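Cryptic loci regulator 2 (Schizosaccharomyces pombe 972h-, PDB 5IKJ) promotes transcriptional silencing of heterochromatin as part of the repressor complex SHREC, acting upstream of histone deacetylases and supporting correct nucleosome positioning. Local coordinates at residues 462-474 with 491-503. Numbering follows the deposited sequence.
Sequences RLQMVSKLSNTYF and VLGRWYEPWFVKG
With CG anti to the backbone N (chi1 179°) and the chain extended as far as NE, Arg462 reaches across to Glu497, whose own chain bends at chi2 (73°) to turn its carboxylate back to the guanidinium. The contact lies in the Clr2 family region of the SH3 clan, where helix 461-469 packs against the segment that leaves strand 491-494 and enters the type I turn Glu497-Phe500. Arg462 grips one oxygen side-on: NE lies 2.9 Å from Glu497 OE2 in a fairly straight bond, while NH2 of the same arginine makes a longer, more bent one. Both arrive from the same face of the carboxylate. NH1 turns to Asp393, so two acids share this buried guanidinium and would probably favour its charged state. A water accepts from Arg462 NH2 and Arg494 NE, linking two like charges; Arg494 has its own acid, Glu246. Trp495 CE3 lies over one face of the Arg462 guanidinium, and its indole NH bonds to Gln434 of strand 425-436. Next to it, Phe474 meets the six-membered ring of Trp495 obliquely, planes at 77°, while Leu463 CD2 sits over the centre of the phenyl face and also touches Trp495 CH2. Val466 divides its branches: CG2 packs on Glu497 CG and Trp499 CH2, and CG1 meets Pro498 CD tip to tip at 3.6 Å. Trp499, lying over Glu497 CB, reaches Leu469 and helix 278-285. Beside the proline, Ser470 OG turns back toward the helix and donates to Val466 O at 2.5 Å.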
ATOM      1  N   ARG A 462     -15.467   0.768  -0.474  1.00 57.26           N
ATOM      2  CA  ARG A 462     -15.621   1.403   0.831  1.00 52.02           C
ATOM      3  C   ARG A 462     -17.029   1.962   1.008  1.00 57.37           C
ATOM      4  O   ARG A 462     -17.668   1.745   2.044  1.00 61.29           O
ATOM      5  CB  ARG A 462     -14.571   2.504   0.988  1.00 51.78           C
ATOM      6  CG  ARG A 462     -14.624   3.280   2.293  1.00 47.01           C
ATOM      7  CD  ARG A 462     -13.532   4.339   2.305  1.00 55.77           C
ATOM      8  NE  ARG A 462     -13.390   5.014   3.590  1.00 48.22           N
ATOM      9  CZ  ARG A 462     -12.500   5.973   3.830  1.00 52.66           C
ATOM     10  NH1 ARG A 462     -11.674   6.374   2.871  1.00 50.71           N
ATOM     11  NH2 ARG A 462     -12.432   6.536   5.028  1.00 49.50           N
ATOM     12  N   LEU A 463     -17.531   2.685   0.005  1.00 60.43           N
ATOM     13  CA  LEU A 463     -18.860   3.276   0.111  1.00 59.65           C
ATOM     14  C   LEU A 463     -19.965   2.242  -0.073  1.00 56.69           C
ATOM     15  O   LEU A 463     -21.035   2.374   0.530  1.00 56.01           O
ATOM     16  CB  LEU A 463     -19.018   4.407  -0.907  1.00 59.70           C
ATOM     17  CG  LEU A 463     -18.198   5.673  -0.645  1.00 54.63           C
ATOM     18  CD1 LEU A 463     -18.445   6.704  -1.737  1.00 61.10           C
ATOM     19  CD2 LEU A 463     -18.508   6.274   0.722  1.00 58.05           C
ATOM     20  N   GLN A 464     -19.734   1.217  -0.897  1.00 51.95           N
ATOM     21  CA  GLN A 464     -20.694   0.123  -0.991  1.00 63.43           C
ATOM     22  C   GLN A 464     -20.945  -0.499   0.375  1.00 67.48           C
ATOM     23  O   GLN A 464     -22.085  -0.837   0.714  1.00 79.71           O
ATOM     24  CB  GLN A 464     -20.193  -0.943  -1.966  1.00 62.60           C
ATOM     25  CG  GLN A 464     -20.150  -0.514  -3.424  1.00 61.99           C
ATOM     26  CD  GLN A 464     -19.563  -1.588  -4.322  1.00 64.02           C
ATOM     27  OE1 GLN A 464     -19.112  -2.631  -3.846  1.00 71.70           O
ATOM     28  NE2 GLN A 464     -19.565  -1.338  -5.627  1.00 71.72           N
ATOM     29  N   MET A 465     -19.888  -0.658   1.175  1.00 61.23           N
ATOM     30  CA  MET A 465     -20.035  -1.274   2.488  1.00 62.93           C
ATOM     31  C   MET A 465     -20.715  -0.328   3.469  1.00 65.74           C
ATOM     32  O   MET A 465     -21.564  -0.752   4.261  1.00 67.92           O
ATOM     33  CB  MET A 465     -18.665  -1.707   3.011  1.00 64.81           C
ATOM     34  CG  MET A 465     -18.050  -2.869   2.242  1.00 65.42           C
ATOM     35  SD  MET A 465     -18.965  -4.415   2.424  1.00 74.41           S
ATOM     36  CE  MET A 465     -18.851  -4.692   4.191  1.00 66.28           C
ATOM     37  N   VAL A 466     -20.358   0.959   3.435  1.00 61.71           N
ATOM     38  CA  VAL A 466     -21.042   1.937   4.276  1.00 62.95           C
ATOM     39  C   VAL A 466     -22.534   1.937   3.982  1.00 69.44           C
ATOM     40  O   VAL A 466     -23.355   2.136   4.885  1.00 72.86           O
ATOM     41  CB  VAL A 466     -20.428   3.339   4.079  1.00 60.66           C
ATOM     42  CG1 VAL A 466     -21.245   4.402   4.808  1.00 62.68           C
ATOM     43  CG2 VAL A 466     -18.988   3.360   4.567  1.00 62.84           C
ATOM     44  N   SER A 467     -22.913   1.715   2.721  1.00 67.02           N
ATOM     45  CA  SER A 467     -24.327   1.696   2.365  1.00 80.22           C
ATOM     46  C   SER A 467     -25.023   0.468   2.938  1.00 71.45           C
ATOM     47  O   SER A 467     -26.142   0.565   3.454  1.00 72.67           O
ATOM     48  CB  SER A 467     -24.482   1.743   0.844  1.00 70.99           C
ATOM     49  OG  SER A 467     -24.045   2.988   0.326  1.00 71.35           O
ATOM     50  N   LYS A 468     -24.376  -0.698   2.859  1.00 67.49           N
ATOM     51  CA  LYS A 468     -24.967  -1.914   3.407  1.00 71.09           C
ATOM     52  C   LYS A 468     -25.098  -1.843   4.923  1.00 76.94           C
ATOM     53  O   LYS A 468     -26.031  -2.420   5.492  1.00 84.17           O
ATOM     54  CB  LYS A 468     -24.123  -3.128   3.017  1.00 72.51           C
ATOM     55  CG  LYS A 468     -24.025  -3.374   1.518  1.00 79.16           C
ATOM     56  CD  LYS A 468     -22.865  -4.302   1.175  1.00 68.18           C
ATOM     57  CE  LYS A 468     -22.998  -5.661   1.850  1.00 76.97           C
ATOM     58  NZ  LYS A 468     -21.853  -6.556   1.527  1.00 87.74           N
ATOM     59  N   LEU A 469     -24.181  -1.145   5.592  1.00 72.87           N
ATOM     60  CA  LEU A 469     -24.106  -1.146   7.047  1.00 65.45           C
ATOM     61  C   LEU A 469     -24.718   0.093   7.687  1.00 69.68           C
ATOM     62  O   LEU A 469     -24.640   0.240   8.911  1.00 74.36           O
ATOM     63  CB  LEU A 469     -22.645  -1.279   7.491  1.00 67.03           C
ATOM     64  CG  LEU A 469     -21.877  -2.479   6.934  1.00 62.18           C
ATOM     65  CD1 LEU A 469     -20.449  -2.468   7.454  1.00 71.28           C
ATOM     66  CD2 LEU A 469     -22.572  -3.785   7.289  1.00 72.63           C
ATOM     67  N   SER A 470     -25.320   0.983   6.904  1.00 65.93           N
ATOM     68  CA  SER A 470     -25.959   2.166   7.459  1.00 73.23           C
ATOM     69  C   SER A 470     -27.089   2.596   6.537  1.00 72.99           C
ATOM     70  O   SER A 470     -27.237   2.092   5.420  1.00 80.63           O
ATOM     71  CB  SER A 470     -24.958   3.310   7.650  1.00 69.37           C
ATOM     72  OG  SER A 470     -24.501   3.804   6.401  1.00 76.36           O
ATOM     73  N   ASN A 471     -27.895   3.534   7.023  1.00 81.44           N
ATOM     74  CA  ASN A 471     -28.944   4.146   6.210  1.00 89.27           C
ATOM     75  C   ASN A 471     -28.435   5.424   5.552  1.00 89.70           C
ATOM     76  O   ASN A 471     -29.027   6.496   5.665  1.00 92.48           O
ATOM     77  CB  ASN A 471     -30.177   4.417   7.066  1.00 92.89           C
ATOM     78  CG  ASN A 471     -30.765   3.150   7.660  1.00 95.03           C
ATOM     79  OD1 ASN A 471     -31.021   3.076   8.862  1.00 94.96           O
ATOM     80  ND2 ASN A 471     -30.974   2.141   6.820  1.00 92.37           N
ATOM     81  N   THR A 472     -27.309   5.298   4.853  1.00 86.25           N
ATOM     82  CA  THR A 472     -26.628   6.423   4.227  1.00 78.56           C
ATOM     83  C   THR A 472     -26.478   6.152   2.736  1.00 81.69           C
ATOM     84  O   THR A 472     -26.085   5.052   2.335  1.00 77.53           O
ATOM     85  CB  THR A 472     -25.261   6.660   4.877  1.00 77.10           C
ATOM     86  OG1 THR A 472     -25.443   6.986   6.260  1.00 85.86           O
ATOM     87  CG2 THR A 472     -24.517   7.797   4.187  1.00 73.57           C
ATOM     88  N   TYR A 473     -26.788   7.163   1.928  1.00 74.90           N
ATOM     89  CA  TYR A 473     -26.801   7.066   0.476  1.00 80.70           C
ATOM     90  C   TYR A 473     -25.869   8.124  -0.100  1.00 74.33           C
ATOM     91  O   TYR A 473     -25.800   9.244   0.415  1.00 70.50           O
ATOM     92  CB  TYR A 473     -28.235   7.249  -0.043  1.00 92.28           C
ATOM     93  CG  TYR A 473     -28.408   7.220  -1.544  1.00101.16           C
ATOM     94  CD1 TYR A 473     -28.222   6.047  -2.264  1.00106.03           C
ATOM     95  CD2 TYR A 473     -28.797   8.359  -2.235  1.00 92.22           C
ATOM     96  CE1 TYR A 473     -28.397   6.018  -3.636  1.00113.14           C
ATOM     97  CE2 TYR A 473     -28.976   8.338  -3.602  1.00103.28           C
ATOM     98  CZ  TYR A 473     -28.774   7.167  -4.299  1.00110.81           C
ATOM     99  OH  TYR A 473     -28.951   7.148  -5.663  1.00104.06           O
ATOM    100  N   PHE A 474     -25.147   7.767  -1.161  1.00 73.34           N
ATOM    101  CA  PHE A 474     -24.115   8.627  -1.726  1.00 73.67           C
ATOM    102  C   PHE A 474     -24.405   8.912  -3.193  1.00 66.04           C
ATOM    103  O   PHE A 474     -24.789   8.012  -3.947  1.00 71.12           O
ATOM    104  CB  PHE A 474     -22.730   7.987  -1.578  1.00 71.68           C
ATOM    105  CG  PHE A 474     -22.337   7.713  -0.152  1.00 63.93           C
ATOM    106  CD1 PHE A 474     -21.854   8.730   0.654  1.00 63.58           C
ATOM    107  CD2 PHE A 474     -22.446   6.438   0.379  1.00 63.77           C
ATOM    108  CE1 PHE A 474     -21.492   8.482   1.965  1.00 62.61           C
ATOM    109  CE2 PHE A 474     -22.086   6.185   1.689  1.00 62.21           C
ATOM    110  CZ  PHE A 474     -21.608   7.209   2.482  1.00 63.41           C
ATOM    111  N   VAL A 491      -8.167  21.241   1.656  1.00 50.11           N
ATOM    112  CA  VAL A 491      -8.476  19.958   2.274  1.00 54.40           C
ATOM    113  C   VAL A 491      -8.513  20.156   3.782  1.00 57.50           C
ATOM    114  O   VAL A 491      -7.552  20.661   4.376  1.00 55.49           O
ATOM    115  CB  VAL A 491      -7.442  18.891   1.881  1.00 55.05           C
ATOM    116  CG1 VAL A 491      -7.772  17.558   2.541  1.00 58.82           C
ATOM    117  CG2 VAL A 491      -7.388  18.734   0.369  1.00 53.00           C
ATOM    118  N   LEU A 492      -9.622  19.761   4.403  1.00 56.86           N
ATOM    119  CA  LEU A 492      -9.832  19.989   5.827  1.00 60.12           C
ATOM    120  C   LEU A 492      -9.486  18.782   6.684  1.00 59.31           C
ATOM    121  O   LEU A 492      -9.104  18.953   7.847  1.00 57.89           O
ATOM    122  CB  LEU A 492     -11.288  20.389   6.085  1.00 54.58           C
ATOM    123  CG  LEU A 492     -11.782  21.598   5.283  1.00 60.85           C
ATOM    124  CD1 LEU A 492     -13.258  21.860   5.547  1.00 59.59           C
ATOM    125  CD2 LEU A 492     -10.958  22.839   5.600  1.00 61.28           C
ATOM    126  N   GLY A 493      -9.607  17.578   6.147  1.00 54.43           N
ATOM    127  CA  GLY A 493      -9.266  16.388   6.898  1.00 56.13           C
ATOM    128  C   GLY A 493      -9.902  15.164   6.271  1.00 59.06           C
ATOM    129  O   GLY A 493     -10.464  15.219   5.178  1.00 61.17           O
ATOM    130  N   ARG A 494      -9.789  14.055   6.992  1.00 52.33           N
ATOM    131  CA  ARG A 494     -10.389  12.809   6.544  1.00 50.72           C
ATOM    132  C   ARG A 494     -11.907  12.858   6.661  1.00 53.64           C
ATOM    133  O   ARG A 494     -12.467  13.523   7.535  1.00 55.24           O
ATOM    134  CB  ARG A 494      -9.874  11.632   7.367  1.00 59.16           C
ATOM    135  CG  ARG A 494      -8.422  11.256   7.132  1.00 57.32           C
ATOM    136  CD  ARG A 494      -8.034  10.065   8.001  1.00 53.66           C
ATOM    137  NE  ARG A 494      -8.977   8.960   7.852  1.00 53.01           N
ATOM    138  CZ  ARG A 494      -8.910   7.815   8.522  1.00 47.77           C
ATOM    139  NH1 ARG A 494      -7.937   7.606   9.398  1.00 56.06           N
ATOM    140  NH2 ARG A 494      -9.820   6.876   8.312  1.00 48.97           N
ATOM    141  N   TRP A 495     -12.569  12.139   5.761  1.00 55.92           N
ATOM    142  CA  TRP A 495     -13.966  11.773   5.934  1.00 53.28           C
ATOM    143  C   TRP A 495     -14.026  10.429   6.645  1.00 54.38           C
ATOM    144  O   TRP A 495     -13.322   9.488   6.264  1.00 53.94           O
ATOM    145  CB  TRP A 495     -14.678  11.696   4.583  1.00 50.13           C
ATOM    146  CG  TRP A 495     -16.093  11.195   4.648  1.00 50.94           C
ATOM    147  CD1 TRP A 495     -17.228  11.947   4.756  1.00 51.38           C
ATOM    148  CD2 TRP A 495     -16.524   9.828   4.596  1.00 48.80           C
ATOM    149  NE1 TRP A 495     -18.335  11.133   4.776  1.00 54.74           N
ATOM    150  CE2 TRP A 495     -17.931   9.828   4.681  1.00 49.42           C
ATOM    151  CE3 TRP A 495     -15.856   8.605   4.491  1.00 45.28           C
ATOM    152  CZ2 TRP A 495     -18.681   8.654   4.661  1.00 52.12           C
ATOM    153  CZ3 TRP A 495     -16.603   7.439   4.472  1.00 46.55           C
ATOM    154  CH2 TRP A 495     -18.000   7.471   4.557  1.00 54.88           C
ATOM    155  N   TYR A 496     -14.850  10.345   7.683  1.00 56.26           N
ATOM    156  CA  TYR A 496     -14.999   9.122   8.455  1.00 59.23           C
ATOM    157  C   TYR A 496     -16.385   8.530   8.237  1.00 52.33           C
ATOM    158  O   TYR A 496     -17.365   9.251   8.032  1.00 59.96           O
ATOM    159  CB  TYR A 496     -14.773   9.379   9.949  1.00 52.50           C
ATOM    160  CG  TYR A 496     -13.374   9.835  10.297  1.00 43.16           C
ATOM    161  CD1 TYR A 496     -12.330   8.926  10.393  1.00 52.38           C
ATOM    162  CD2 TYR A 496     -13.102  11.173  10.540  1.00 47.11           C
ATOM    163  CE1 TYR A 496     -11.052   9.339  10.716  1.00 55.45           C
ATOM    164  CE2 TYR A 496     -11.829  11.595  10.863  1.00 46.72           C
ATOM    165  CZ  TYR A 496     -10.808  10.673  10.949  1.00 44.46           C
ATOM    166  OH  TYR A 496      -9.535  11.086  11.270  1.00 48.23           O
ATOM    167  N   GLU A 497     -16.451   7.203   8.287  1.00 49.00           N
ATOM    168  CA  GLU A 497     -17.718   6.514   8.130  1.00 59.87           C
ATOM    169  C   GLU A 497     -18.706   7.036   9.176  1.00 61.74           C
ATOM    170  O   GLU A 497     -18.301   7.466  10.260  1.00 60.91           O
ATOM    171  CB  GLU A 497     -17.529   5.000   8.264  1.00 54.26           C
ATOM    172  CG  GLU A 497     -16.731   4.357   7.126  1.00 51.81           C
ATOM    173  CD  GLU A 497     -15.250   4.682   7.183  1.00 54.85           C
ATOM    174  OE1 GLU A 497     -14.804   5.261   8.196  1.00 57.17           O
ATOM    175  OE2 GLU A 497     -14.531   4.360   6.215  1.00 57.30           O
ATOM    176  N   PRO A 498     -20.007   7.024   8.873  1.00 61.90           N
ATOM    177  CA  PRO A 498     -20.960   7.722   9.754  1.00 67.18           C
ATOM    178  C   PRO A 498     -21.004   7.170  11.169  1.00 64.26           C
ATOM    179  O   PRO A 498     -21.322   7.919  12.102  1.00 57.16           O
ATOM    180  CB  PRO A 498     -22.301   7.548   9.028  1.00 62.77           C
ATOM    181  CG  PRO A 498     -22.124   6.346   8.167  1.00 63.97           C
ATOM    182  CD  PRO A 498     -20.680   6.321   7.769  1.00 63.52           C
ATOM    183  N   TRP A 499     -20.694   5.889  11.363  1.00 57.27           N
ATOM    184  CA  TRP A 499     -20.651   5.312  12.702  1.00 61.01           C
ATOM    185  C   TRP A 499     -19.325   5.559  13.407  1.00 67.12           C
ATOM    186  O   TRP A 499     -19.220   5.287  14.608  1.00 67.08           O
ATOM    187  CB  TRP A 499     -20.903   3.804  12.637  1.00 60.82           C
ATOM    188  CG  TRP A 499     -19.847   3.055  11.872  1.00 61.99           C
ATOM    189  CD1 TRP A 499     -18.608   2.693  12.321  1.00 63.39           C
ATOM    190  CD2 TRP A 499     -19.937   2.580  10.524  1.00 66.12           C
ATOM    191  NE1 TRP A 499     -17.923   2.025  11.337  1.00 64.07           N
ATOM    192  CE2 TRP A 499     -18.717   1.941  10.223  1.00 63.45           C
ATOM    193  CE3 TRP A 499     -20.931   2.631   9.542  1.00 65.01           C
ATOM    194  CZ2 TRP A 499     -18.465   1.357   8.983  1.00 61.82           C
ATOM    195  CZ3 TRP A 499     -20.679   2.052   8.311  1.00 66.15           C
ATOM    196  CH2 TRP A 499     -19.457   1.424   8.042  1.00 66.80           C
ATOM    197  N   PHE A 500     -18.322   6.072  12.692  1.00 72.84           N
ATOM    198  CA  PHE A 500     -16.963   6.107  13.219  1.00 66.99           C
ATOM    199  C   PHE A 500     -16.832   7.037  14.418  1.00 68.04           C
ATOM    200  O   PHE A 500     -15.995   6.794  15.295  1.00 66.69           O
ATOM    201  CB  PHE A 500     -15.997   6.532  12.112  1.00 64.57           C
ATOM    202  CG  PHE A 500     -14.552   6.279  12.433  1.00 53.21           C
ATOM    203  CD1 PHE A 500     -13.994   5.027  12.235  1.00 54.18           C
ATOM    204  CD2 PHE A 500     -13.750   7.295  12.921  1.00 55.70           C
ATOM    205  CE1 PHE A 500     -12.664   4.794  12.526  1.00 57.34           C
ATOM    206  CE2 PHE A 500     -12.419   7.066  13.212  1.00 52.44           C
ATOM    207  CZ  PHE A 500     -11.876   5.815  13.012  1.00 47.05           C
ATOM    208  N   VAL A 501     -17.635   8.099  14.482  1.00 62.95           N
ATOM    209  CA  VAL A 501     -17.473   9.127  15.506  1.00 69.09           C
ATOM    210  C   VAL A 501     -18.853   9.570  15.973  1.00 72.18           C
ATOM    211  O   VAL A 501     -19.577  10.240  15.226  1.00 76.21           O
ATOM    212  CB  VAL A 501     -16.674  10.337  15.002  1.00 73.74           C
ATOM    213  CG1 VAL A 501     -16.250  11.209  16.175  1.00 74.57           C
ATOM    214  CG2 VAL A 501     -15.468   9.893  14.193  1.00 72.30           C
ATOM    215  N   LYS A 502     -19.214   9.208  17.200  1.00 86.56           N
ATOM    216  CA  LYS A 502     -20.325   9.857  17.880  1.00 91.31           C
ATOM    217  C   LYS A 502     -19.930  11.300  18.176  1.00 82.45           C
ATOM    218  O   LYS A 502     -18.894  11.548  18.802  1.00 86.16           O
ATOM    219  CB  LYS A 502     -20.670   9.110  19.168  1.00 94.69           C
ATOM    220  CG  LYS A 502     -19.518   9.044  20.161  1.00 92.73           C
ATOM    221  CD  LYS A 502     -19.871   8.263  21.412  1.00100.44           C
ATOM    222  CE  LYS A 502     -18.708   8.283  22.387  1.00 94.85           C
ATOM    223  NZ  LYS A 502     -19.007   7.569  23.655  1.00101.21           N
ATOM    224  N   GLY A 503     -20.734  12.249  17.717  1.00 85.94           N
ATOM    225  CA  GLY A 503     -20.404  13.653  17.847  1.00 95.75           C
ATOM    226  C   GLY A 503     -19.829  14.231  16.569  1.00 91.39           C
ATOM    227  O   GLY A 503     -19.952  13.669  15.478  1.00 87.70           O
TER
HETATM  228  O   HOH W   1     -10.647   8.631   5.297  1.00 52.77           O